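Local coordinates for protein putative hydantoin racemase (Klebsiella pneumoniae subsp. pneumoniae, PDB 3QVL) that racemises allantoin and probably also interconverts the D and L forms of other 5-monosubstituted hydantoins, at residues P43-H48 / A52-G57; T106-R111 / P199-V204; E32-C37 / R66-D71. All blocks are in the same frame, centred on the assembly; numbering follows the deposited sequence.

Interaction 1: P43-H48 / A52-G57; sequences PSIEGH and AIAAVG. With 5HY ([(4R)-2,5-dioxoimidazolidin-4-yl]acetic acid), chain C.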
loop_
_atom_site.group_PDB
_atom_site.type_symbol
_atom_site.label_atom_id
_atom_site.label_comp_id
_atom_site.label_asym_id
_atom_site.label_seq_id
_atom_site.Cartn_x
_atom_site.Cartn_y
_atom_site.Cartn_z
ATOM N N PRO A 43 -21.996 26.624 11.166
ATOM C CA PRO A 43 -21.670 26.670 12.600
ATOM C C PRO A 43 -20.772 25.527 13.085
ATOM O O PRO A 43 -19.993 25.715 14.019
ATOM C CB PRO A 43 -23.043 26.589 13.276
ATOM C CG PRO A 43 -23.989 27.116 12.259
ATOM C CD PRO A 43 -23.455 26.622 10.951
ATOM N N SER A 44 -20.895 24.358 12.461
ATOM C CA SER A 44 -20.020 23.221 12.748
ATOM C C SER A 44 -19.859 22.350 11.508
ATOM O O SER A 44 -20.745 22.302 10.653
ATOM C CB SER A 44 -20.548 22.392 13.923
ATOM O OG SER A 44 -21.774 21.760 13.604
ATOM N N ILE A 45 -18.724 21.665 11.419
ATOM C CA ILE A 45 -18.405 20.850 10.252
ATOM C C ILE A 45 -18.608 19.369 10.568
ATOM O O ILE A 45 -17.858 18.778 11.351
ATOM C CB ILE A 45 -16.975 21.133 9.740
ATOM C CG1 ILE A 45 -16.805 22.629 9.455
ATOM C CG2 ILE A 45 -16.689 20.323 8.482
ATOM C CD1 ILE A 45 -15.394 23.139 9.639
ATOM N N GLU A 46 -19.635 18.789 9.954
ATOM C CA GLU A 46 -20.072 17.428 10.262
ATOM C C GLU A 46 -20.352 16.625 8.994
ATOM O O GLU A 46 -21.397 15.983 8.870
ATOM C CB GLU A 46 -21.324 17.464 11.146
ATOM C CG GLU A 46 -21.122 18.133 12.500
ATOM C CD GLU A 46 -22.407 18.271 13.291
ATOM O OE1 GLU A 46 -23.431 18.691 12.710
ATOM O OE2 GLU A 46 -22.390 17.969 14.502
ATOM N N GLY A 47 -19.414 16.667 8.054
ATOM C CA GLY A 47 -19.558 15.953 6.791
ATOM C C GLY A 47 -18.896 16.664 5.629
ATOM O O GLY A 47 -18.278 17.717 5.802
ATOM N N HIS A 48 -19.045 16.087 4.440
ATOM C CA HIS A 48 -18.360 16.559 3.238
ATOM C C HIS A 48 -18.945 17.867 2.701
ATOM O O HIS A 48 -18.208 18.726 2.212
ATOM C CB HIS A 48 -18.374 15.471 2.159
ATOM C CG HIS A 48 -17.959 14.121 2.660
ATOM N ND1 HIS A 48 -16.648 13.694 2.653
ATOM C CD2 HIS A 48 -18.681 13.106 3.189
ATOM C CE1 HIS A 48 -16.582 12.475 3.157
ATOM N NE2 HIS A 48 -17.803 12.094 3.490
ATOM N N ALA A 52 -16.866 21.479 2.331
ATOM C CA ALA A 52 -16.773 22.255 1.094
ATOM C C ALA A 52 -17.080 23.732 1.337
ATOM O O ALA A 52 -16.422 24.609 0.773
ATOM C CB ALA A 52 -17.698 21.680 0.031
ATOM N N ILE A 53 -18.078 23.993 2.179
ATOM C CA ILE A 53 -18.431 25.356 2.578
ATOM C C ILE A 53 -17.311 25.972 3.416
ATOM O O ILE A 53 -16.892 27.107 3.168
ATOM C CB ILE A 53 -19.776 25.392 3.349
ATOM C CG1 ILE A 53 -20.931 25.015 2.417
ATOM C CG2 ILE A 53 -20.018 26.772 3.965
ATOM C CD1 ILE A 53 -22.241 24.754 3.126
ATOM N N ALA A 54 -16.821 25.206 4.391
ATOM C CA ALA A 54 -15.752 25.649 5.284
ATOM C C ALA A 54 -14.467 25.998 4.535
ATOM O O ALA A 54 -13.773 26.948 4.904
ATOM C CB ALA A 54 -15.478 24.596 6.343
ATOM N N ALA A 55 -14.165 25.233 3.486
ATOM C CA ALA A 55 -12.969 25.450 2.667
ATOM C C ALA A 55 -12.910 26.858 2.066
ATOM O O ALA A 55 -11.854 27.494 2.073
ATOM C CB ALA A 55 -12.873 24.394 1.572
ATOM N N VAL A 56 -14.044 27.336 1.557
ATOM C CA VAL A 56 -14.138 28.683 0.984
ATOM C C VAL A 56 -14.043 29.755 2.077
ATOM O O VAL A 56 -13.428 30.804 1.873
ATOM C CB VAL A 56 -15.414 28.848 0.112
ATOM C CG1 VAL A 56 -15.683 30.314 -0.223
ATOM C CG2 VAL A 56 -15.273 28.039 -1.169
ATOM N N GLY A 57 -14.638 29.471 3.235
ATOM C CA GLY A 57 -14.527 30.345 4.403
ATOM C C GLY A 57 -13.094 30.498 4.879
ATOM O O GLY A 57 -12.679 31.589 5.280
HETATM C C 5HY C . -13.640 20.240 13.918
HETATM N N 5HY C . -15.619 19.829 12.817
HETATM O O 5HY C . -12.512 20.151 14.399
HETATM C CA 5HY C . -14.327 19.178 13.069
HETATM C CB 5HY C . -14.485 17.830 13.808
HETATM C CG 5HY C . -15.059 17.897 15.232
HETATM O OAB 5HY C . -16.518 21.840 13.321
HETATM N NAF 5HY C . -14.443 21.295 14.034
HETATM C CAI 5HY C . -15.583 21.042 13.380
HETATM O OD1 5HY C . -15.388 16.806 15.743
HETATM O OD2 5HY C . -15.148 19.010 15.793
#

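Interaction 2: T106-R111 / P199-V204; sequences TMVATR and PVIDGV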
loop_
_atom_site.group_PDB
_atom_site.type_symbol
_atom_site.label_atom_id
_atom_site.label_comp_id
_atom_site.label_asym_id
_atom_site.label_seq_id
_atom_site.Cartn_x
_atom_site.Cartn_y
_atom_site.Cartn_z
ATOM N N THR A 106 3.405 10.725 15.875
ATOM C CA THR A 106 4.412 9.783 15.384
ATOM C C THR A 106 5.797 10.048 15.983
ATOM O O THR A 106 6.696 9.208 15.880
ATOM C CB THR A 106 4.510 9.796 13.841
ATOM O OG1 THR A 106 4.926 11.092 13.393
ATOM C CG2 THR A 106 3.168 9.440 13.204
ATOM N N MET A 107 5.957 11.212 16.606
ATOM C CA MET A 107 7.225 11.601 17.220
ATOM C C MET A 107 7.331 11.181 18.689
ATOM O O MET A 107 8.422 11.192 19.263
ATOM C CB MET A 107 7.437 13.112 17.092
ATOM C CG MET A 107 7.615 13.599 15.663
ATOM S SD MET A 107 7.847 15.383 15.576
ATOM C CE MET A 107 7.840 15.634 13.803
ATOM N N VAL A 108 6.201 10.811 19.289
ATOM C CA VAL A 108 6.160 10.453 20.714
ATOM C C VAL A 108 5.596 9.056 20.994
ATOM O O VAL A 108 5.612 8.590 22.137
ATOM C CB VAL A 108 5.398 11.514 21.563
ATOM C CG1 VAL A 108 6.206 12.804 21.667
ATOM C CG2 VAL A 108 4.004 11.781 20.997
ATOM N N ALA A 109 5.096 8.396 19.950
ATOM C CA ALA A 109 4.533 7.052 20.063
ATOM C C ALA A 109 4.667 6.288 18.750
ATOM O O ALA A 109 4.778 6.893 17.682
ATOM C CB ALA A 109 3.069 7.119 20.490
ATOM N N THR A 110 4.660 4.959 18.835
ATOM C CA THR A 110 4.698 4.117 17.639
ATOM C C THR A 110 3.365 4.191 16.898
ATOM O O THR A 110 3.335 4.331 15.674
ATOM C CB THR A 110 5.021 2.645 17.970
ATOM O OG1 THR A 110 4.082 2.149 18.933
ATOM C CG2 THR A 110 6.436 2.513 18.517
ATOM N N ARG A 111 2.272 4.095 17.651
ATOM C CA ARG A 111 0.926 4.189 17.089
ATOM C C ARG A 111 0.015 5.038 17.969
ATOM O O ARG A 111 0.203 5.112 19.186
ATOM C CB ARG A 111 0.318 2.798 16.883
ATOM C CG ARG A 111 1.064 1.915 15.883
ATOM C CD ARG A 111 0.233 0.718 15.456
ATOM N NE ARG A 111 -0.168 -0.110 16.592
ATOM C CZ ARG A 111 -1.088 -1.068 16.539
ATOM N NH1 ARG A 111 -1.380 -1.763 17.630
ATOM N NH2 ARG A 111 -1.718 -1.335 15.401
ATOM N N PRO A 199 0.851 10.965 25.962
ATOM C CA PRO A 199 0.592 12.140 25.133
ATOM C C PRO A 199 -0.836 12.156 24.589
ATOM O O PRO A 199 -1.230 11.263 23.835
ATOM C CB PRO A 199 1.600 11.995 23.985
ATOM C CG PRO A 199 2.662 11.110 24.517
ATOM C CD PRO A 199 1.967 10.161 25.434
ATOM N N VAL A 200 -1.606 13.155 25.010
ATOM C CA VAL A 200 -2.917 13.428 24.435
ATOM C C VAL A 200 -2.763 14.738 23.674
ATOM O O VAL A 200 -2.545 15.793 24.273
ATOM C CB VAL A 200 -4.026 13.522 25.510
ATOM C CG1 VAL A 200 -5.387 13.742 24.862
ATOM C CG2 VAL A 200 -4.048 12.260 26.368
ATOM N N ILE A 201 -2.861 14.654 22.351
ATOM C CA ILE A 201 -2.394 15.726 21.476
ATOM C C ILE A 201 -3.517 16.560 20.866
ATOM O O ILE A 201 -4.442 16.029 20.247
ATOM C CB ILE A 201 -1.448 15.171 20.375
ATOM C CG1 ILE A 201 -0.227 14.511 21.027
ATOM C CG2 ILE A 201 -1.009 16.278 19.411
ATOM C CD1 ILE A 201 0.439 13.455 20.183
ATOM N N ASP A 202 -3.417 17.871 21.068
ATOM C CA ASP A 202 -4.291 18.843 20.429
ATOM C C ASP A 202 -3.598 19.419 19.200
ATOM O O ASP A 202 -2.484 19.945 19.292
ATOM C CB ASP A 202 -4.653 19.963 21.411
ATOM C CG ASP A 202 -5.068 21.248 20.715
ATOM O OD1 ASP A 202 -5.920 21.193 19.804
ATOM O OD2 ASP A 202 -4.543 22.317 21.087
ATOM N N GLY A 203 -4.273 19.325 18.059
ATOM C CA GLY A 203 -3.742 19.819 16.794
ATOM C C GLY A 203 -3.612 21.326 16.694
ATOM O O GLY A 203 -2.756 21.824 15.963
ATOM N N VAL A 204 -4.464 22.054 17.417
ATOM C CA VAL A 204 -4.423 23.520 17.422
ATOM C C VAL A 204 -3.072 24.015 17.936
ATOM O O VAL A 204 -2.364 24.747 17.238
ATOM C CB VAL A 204 -5.580 24.138 18.255
ATOM C CG1 VAL A 204 -5.456 25.658 18.312
ATOM C CG2 VAL A 204 -6.932 23.737 17.678
#

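Interaction 3: E32-C37 / R66-D71; sequences EILAVC and REQGVD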
loop_
_atom_site.group_PDB
_atom_site.type_symbol
_atom_site.label_atom_id
_atom_site.label_comp_id
_atom_site.label_asym_id
_atom_site.label_seq_id
_atom_site.Cartn_x
_atom_site.Cartn_y
_atom_site.Cartn_z
ATOM N N GLU A 32 2.082 36.583 18.314
ATOM C CA GLU A 32 0.710 37.058 18.446
ATOM C C GLU A 32 -0.228 36.111 17.704
ATOM O O GLU A 32 0.017 35.759 16.547
ATOM C CB GLU A 32 0.575 38.479 17.891
ATOM C CG GLU A 32 -0.804 39.109 18.103
ATOM C CD GLU A 32 -0.982 40.433 17.374
ATOM O OE1 GLU A 32 0.008 40.972 16.834
ATOM O OE2 GLU A 32 -2.123 40.939 17.345
ATOM N N ILE A 33 -1.294 35.699 18.383
ATOM C CA ILE A 33 -2.310 34.837 17.787
ATOM C C ILE A 33 -3.494 35.677 17.317
ATOM O O ILE A 33 -4.057 36.460 18.088
ATOM C CB ILE A 33 -2.791 33.740 18.783
ATOM C CG1 ILE A 33 -1.630 32.827 19.220
ATOM C CG2 ILE A 33 -3.970 32.938 18.210
ATOM C CD1 ILE A 33 -0.952 32.030 18.098
ATOM N N LEU A 34 -3.854 35.521 16.046
ATOM C CA LEU A 34 -5.057 36.139 15.501
ATOM C C LEU A 34 -6.113 35.065 15.254
ATOM O O LEU A 34 -6.137 34.427 14.197
ATOM C CB LEU A 34 -4.747 36.919 14.216
ATOM C CG LEU A 34 -3.787 38.114 14.292
ATOM C CD1 LEU A 34 -3.423 38.585 12.894
ATOM C CD2 LEU A 34 -4.372 39.266 15.107
ATOM N N ALA A 35 -6.969 34.856 16.253
ATOM C CA ALA A 35 -8.029 33.856 16.179
ATOM C C ALA A 35 -9.234 34.407 15.426
ATOM O O ALA A 35 -9.858 35.380 15.859
ATOM C CB ALA A 35 -8.427 33.394 17.576
ATOM N N VAL A 36 -9.545 33.786 14.292
ATOM C CA VAL A 36 -10.620 34.251 13.414
ATOM C C VAL A 36 -11.524 33.110 12.944
ATOM O O VAL A 36 -11.184 31.933 13.083
ATOM C CB VAL A 36 -10.071 35.012 12.169
ATOM C CG1 VAL A 36 -9.345 36.294 12.579
ATOM C CG2 VAL A 36 -9.164 34.111 11.327
ATOM N N CYS A 37 -12.677 33.479 12.393
ATOM C CA CYS A 37 -13.591 32.536 11.756
ATOM C C CYS A 37 -14.264 33.225 10.562
ATOM O O CYS A 37 -14.284 34.457 10.501
ATOM C CB CYS A 37 -14.627 32.024 12.760
ATOM S SG CYS A 37 -15.635 33.306 13.517
ATOM N N ARG A 66 -3.197 37.318 4.534
ATOM C CA ARG A 66 -2.141 37.706 3.597
ATOM C C ARG A 66 -2.098 39.224 3.383
ATOM O O ARG A 66 -1.020 39.804 3.238
ATOM C CB ARG A 66 -2.307 36.973 2.261
ATOM C CG ARG A 66 -1.136 37.148 1.301
ATOM C CD ARG A 66 -1.369 36.411 -0.004
ATOM N NE ARG A 66 -0.495 36.902 -1.068
ATOM C CZ ARG A 66 -0.570 36.530 -2.343
ATOM N NH1 ARG A 66 -1.480 35.647 -2.737
ATOM N NH2 ARG A 66 0.272 37.040 -3.230
ATOM N N GLU A 67 -3.274 39.853 3.368
ATOM C CA GLU A 67 -3.385 41.313 3.287
ATOM C C GLU A 67 -2.767 41.987 4.511
ATOM O O GLU A 67 -2.155 43.052 4.401
ATOM C CB GLU A 67 -4.848 41.742 3.144
ATOM C CG GLU A 67 -5.436 41.546 1.752
ATOM C CD GLU A 67 -6.898 41.960 1.660
ATOM O OE1 GLU A 67 -7.313 42.432 0.580
ATOM O OE2 GLU A 67 -7.635 41.814 2.660
ATOM N N GLN A 68 -2.932 41.353 5.670
ATOM C CA GLN A 68 -2.375 41.845 6.929
ATOM C C GLN A 68 -0.878 41.556 7.043
ATOM O O GLN A 68 -0.182 42.167 7.857
ATOM C CB GLN A 68 -3.121 41.233 8.120
ATOM C CG GLN A 68 -4.572 41.690 8.255
ATOM C CD GLN A 68 -5.397 40.814 9.190
ATOM O OE1 GLN A 68 -6.470 41.216 9.641
ATOM N NE2 GLN A 68 -4.904 39.613 9.482
ATOM N N GLY A 69 -0.391 40.626 6.224
ATOM C CA GLY A 69 1.020 40.255 6.214
ATOM C C GLY A 69 1.413 39.372 7.382
ATOM O O GLY A 69 2.492 39.537 7.955
ATOM N N VAL A 70 0.536 38.434 7.735
ATOM C CA VAL A 70 0.820 37.474 8.804
ATOM C C VAL A 70 1.909 36.492 8.366
ATOM O O VAL A 70 2.117 36.274 7.169
ATOM C CB VAL A 70 -0.452 36.710 9.281
ATOM C CG1 VAL A 70 -1.509 37.683 9.791
ATOM C CG2 VAL A 70 -1.019 35.829 8.173
ATOM N N ASP A 71 2.601 35.913 9.341
ATOM C CA ASP A 71 3.733 35.030 9.073
ATOM C C ASP A 71 3.312 33.605 8.712
ATOM O O ASP A 71 4.061 32.880 8.056
ATOM C CB ASP A 71 4.694 35.028 10.263
ATOM C CG ASP A 71 5.323 36.388 10.500
ATOM O OD1 ASP A 71 6.221 36.773 9.722
ATOM O OD2 ASP A 71 4.917 37.074 11.459
#

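Interaction 1: P43-H48 / A52-G57
I45 and A54 meet where a ligand-binding loop turns into the N-terminal part of helix 48-68, in the Asp/Glu/hydantoin racemase fold. The apolar contact is a single branch on a methyl: I45 CD1 lies 3.6 Å from A54 CB, with I45 CG1 only slightly farther off. With CG1 beside the backbone N and anti to the carbonyl carbon (chi1 -55°), the ethyl arm of I45 extends toward the helix, while its backbone stays turned to the ligand. The same side chain also touches D50 and E51 in the first turn of the helix, and P9 and S77 of neighbouring loops.

The backbone bond across the segments belongs to the first turn of the helix: A52 N donates to H48 O over 3.1 Å. G47 is the N-cap; its backbone angles (phi 148°) would jam a side chain against the carbonyl O of E46, which calls for glycine. H48 N, at the start of that turn, bonds to E88 OE2 of a second subunit. The carboxylate of E46 is shared between V148 N of its own chain and K233 of that second subunit, linking the loop to both.

The main chain of I45 gives the bound hydantoin two of its hydrogen bonds, pairing with a ring N-H and the neighbouring carbonyl; N10, F78, T117, S182 and G183 supply others. I45 N donates to 5HY OAB at 2.9 Å, and 5HY N returns a nearly straight bond (177°) to I45 O, also 2.9 Å long.

Interaction 2: T106-R111 / P199-V204
P199 packs against V108, near the C-terminal end of helix 97-108, and begins the apolar contact between that helix end and strand 200-201. The two side chains slide past each other in opposite directions. V108 CG2 lies 3.8 Å from P199 CG and equally near P199 CB, so one methyl rests against two neighbouring carbons of the pyrrolidine ring. V108 CB adds a looser approach, 4.0 Å from P199 CG. With CG1 of V108 anti to the carbonyl carbon (chi1 -71°), CG2 falls between the backbone N and the carbonyl carbon, and this is the branch that does all the closer touching. A220 of a third subunit packs on both V108 and P199, closing the contact from another chain.

V200 faces strand 177-180 instead, meeting I178 and L180. I201 turns back to the helix: its CD1 is 4.0 Å from the same V108 CG2, which therefore touches both proline and isoleucine. CG1 of I201 lies beside the backbone N (chi1 -60°), and the I201 side chain also packs on A101 and A105 of helix 97-108. L219 of the third subunit touches I201 as well. No hydrogen bond joins the two segments; the backbone of I201 is bonded to I178 and L180.

D202 is the N-cap of helix 203-216. D202 OD1 accepts a weak capping bond from V204 N, 2.9 Å long, and OD2 bonds to S205 N, so both carboxylate oxygens are engaged at the helix start. Past G203, V204 packs on I97 and on helix 13-26. The whole is a parallel alpha/beta arrangement: an outermost strand, within this chain, of its second four-stranded parallel sheet, flanked by a helix end and running into an aspartate N-capped helix.

Interaction 3: E32-C37 / R66-D71
L34 and V70 are the closest residues by backbone, their CA atoms 9.0 Å apart, so strand 31-36 and the chain leaving helix 48-68 meet through side chains alone. That exit is a Schellman motif: G69, at positive phi, is its C-prime residue, G69 N bonds weakly to R66 O over 3.2 Å, and V70 N reaches back to G65 O. The turn directs V70 back at the strand.

One methyl of the leucine carries the contact. L34 CD1 stands 3.8 Å from V70 CG1, an apolar touch between two side chains that cross obliquely. L34 CD1 also lies 3.9 Å from Q68 NE2, a van der Waals approach to the amide nitrogen rather than a bond. Extended beyond CG (chi2 165°), the glutamine chain brings its amide to L34; Q68 is exposed to solvent, V70 less so.

L34 also belongs to the sheet, its backbone bonded to I4 and V6 of strand 2-7. I33 is turned to helices 13-26 and 203-216, while L34 looks toward helix 48-68, so the edge strand is flanked by helices on its two faces. Strand 31-36, helix 48-68 and strand 72-75 form a parallel beta-alpha-beta crossover that passes over strand 2-7, and the contact joins its first strand to the C-terminal end of its helix.

Only interaction 1 reaches the bound hydantoin; in interaction 2 the side chain of I201 is about 13 Å from it. Interactions 1 and 3 use opposite ends of helix 48-68, with centres about 20 Å apart and nearest atoms about 6 Å apart. Along the chain, interaction 1 is nested inside the loop closed by interaction 3, so the same crossover that packs at the sheet edge carries a pocket loop. Interaction 2 belongs to the other four-stranded sheet, its centre about 25 Å from that of interaction 1 and about 26 Å from that of interaction 3. Other subunits touch interactions 1 and 2, but not interaction 3.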